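Local coordinates for serine protease inhibitor 1 (Coprinopsis cinerea, PDB 3VWC), which probably inhibits serine proteases, as a beta-trefoil protein of the I66 peptidase inhibitor family, at residues Arg134-Ala137 / Thr138-Phe141. Sequence-based numbering, arbitrary orientation.
Sequences RYPA and TELF
P136 and E139 face each other across two overlapping 3-10 turns, each closed by an i to i+3 backbone bond: E139 N donates to P136 O over 3.0 Å, and L140 N to A137 O over 3.2 Å. The tight part lies on the flank of the buried E139 and L140. With CG anti to its carbonyl carbon (chi1 -57°) and the chain extended beyond it, E139 passes obliquely over the CG-CD side of the P136 ring, with OE1 3.3 Å from P136 CD. The same oxygen meets the edge of the Y135 ring in its plane, 3.4 Å from CD1, with carboxylate and ring planes 57° apart. OE2 accepts a hydrogen bond from the backbone N of I126, which helps to hold the carboxylate in this orientation. The L140 side chain packs back against Y135, its CD2 methyl 3.7 Å from Y135 CB. The looser side is formed by A137 and T138, both partly exposed; T138 OG1 makes a further van der Waals approach to P136 CG at 3.4 Å, and the CB of A137 points away from 138-141. The turns lead into strand 141-145 of the beta-trefoil: Y135 and L140 pack on T98 of strand 96-101, T138 and E139 lean on V109 of strand 107-109, and F141 meets W108 edge-to-face.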
# COMPACT_ATOMS: atom_id res chain seq x y z
N ARG A 134 -15.84 -10.55 3.07
CA ARG A 134 -15.63 -9.96 1.76
C ARG A 134 -15.32 -8.47 1.89
O ARG A 134 -16.06 -7.72 2.51
CB ARG A 134 -16.84 -10.20 0.86
CG ARG A 134 -16.80 -11.66 0.33
CD ARG A 134 -17.55 -11.89 -0.99
NE ARG A 134 -16.93 -11.28 -2.18
CZ ARG A 134 -16.00 -11.86 -2.96
NH1 ARG A 134 -15.49 -13.05 -2.64
NH2 ARG A 134 -15.56 -11.21 -4.05
N TYR A 135 -14.14 -8.10 1.41
CA TYR A 135 -13.68 -6.73 1.58
C TYR A 135 -14.16 -5.89 0.40
O TYR A 135 -14.18 -6.36 -0.75
CB TYR A 135 -12.17 -6.76 1.59
CG TYR A 135 -11.60 -7.38 2.83
CD1 TYR A 135 -11.23 -6.58 3.91
CD2 TYR A 135 -11.45 -8.78 2.95
CE1 TYR A 135 -10.67 -7.16 5.06
CE2 TYR A 135 -10.93 -9.35 4.09
CZ TYR A 135 -10.60 -8.54 5.17
OH TYR A 135 -10.06 -9.08 6.31
N PRO A 136 -14.45 -4.62 0.65
CA PRO A 136 -14.64 -3.70 -0.46
C PRO A 136 -13.35 -3.50 -1.27
O PRO A 136 -12.23 -3.60 -0.72
CB PRO A 136 -15.04 -2.38 0.23
CG PRO A 136 -14.32 -2.49 1.58
CD PRO A 136 -14.42 -3.95 1.97
N ALA A 137 -13.48 -3.16 -2.56
CA ALA A 137 -12.31 -3.02 -3.40
C ALA A 137 -11.34 -1.94 -2.91
O ALA A 137 -10.12 -1.99 -3.27
CB ALA A 137 -12.75 -2.69 -4.86
N THR A 138 -11.90 -0.97 -2.17
CA THR A 138 -11.12 0.12 -1.59
C THR A 138 -9.99 -0.38 -0.67
O THR A 138 -9.04 0.35 -0.39
CB THR A 138 -12.04 0.98 -0.75
OG1 THR A 138 -12.63 0.09 0.21
CG2 THR A 138 -13.10 1.64 -1.65
N GLU A 139 -10.06 -1.64 -0.23
CA GLU A 139 -9.11 -2.17 0.76
C GLU A 139 -8.28 -3.31 0.20
O GLU A 139 -7.49 -3.90 0.91
CB GLU A 139 -9.88 -2.67 2.01
CG GLU A 139 -10.73 -1.53 2.60
CD GLU A 139 -11.54 -1.96 3.80
OE1 GLU A 139 -11.80 -3.20 3.89
OE2 GLU A 139 -12.00 -1.10 4.56
N LEU A 140 -8.41 -3.55 -1.12
CA LEU A 140 -7.74 -4.68 -1.79
C LEU A 140 -6.71 -4.20 -2.81
O LEU A 140 -6.96 -3.24 -3.57
CB LEU A 140 -8.80 -5.56 -2.47
CG LEU A 140 -9.80 -6.18 -1.45
CD1 LEU A 140 -10.82 -6.89 -2.31
CD2 LEU A 140 -9.11 -7.18 -0.49
N PHE A 141 -5.55 -4.84 -2.80
CA PHE A 141 -4.45 -4.51 -3.70
C PHE A 141 -3.95 -5.78 -4.37
O PHE A 141 -3.77 -6.78 -3.72
CB PHE A 141 -3.35 -3.89 -2.83
CG PHE A 141 -3.80 -2.62 -2.21
CD1 PHE A 141 -4.56 -2.65 -1.04
CD2 PHE A 141 -3.73 -1.42 -2.90
CE1 PHE A 141 -5.12 -1.48 -0.50
CE2 PHE A 141 -4.24 -0.27 -2.35
CZ PHE A 141 -4.99 -0.29 -1.19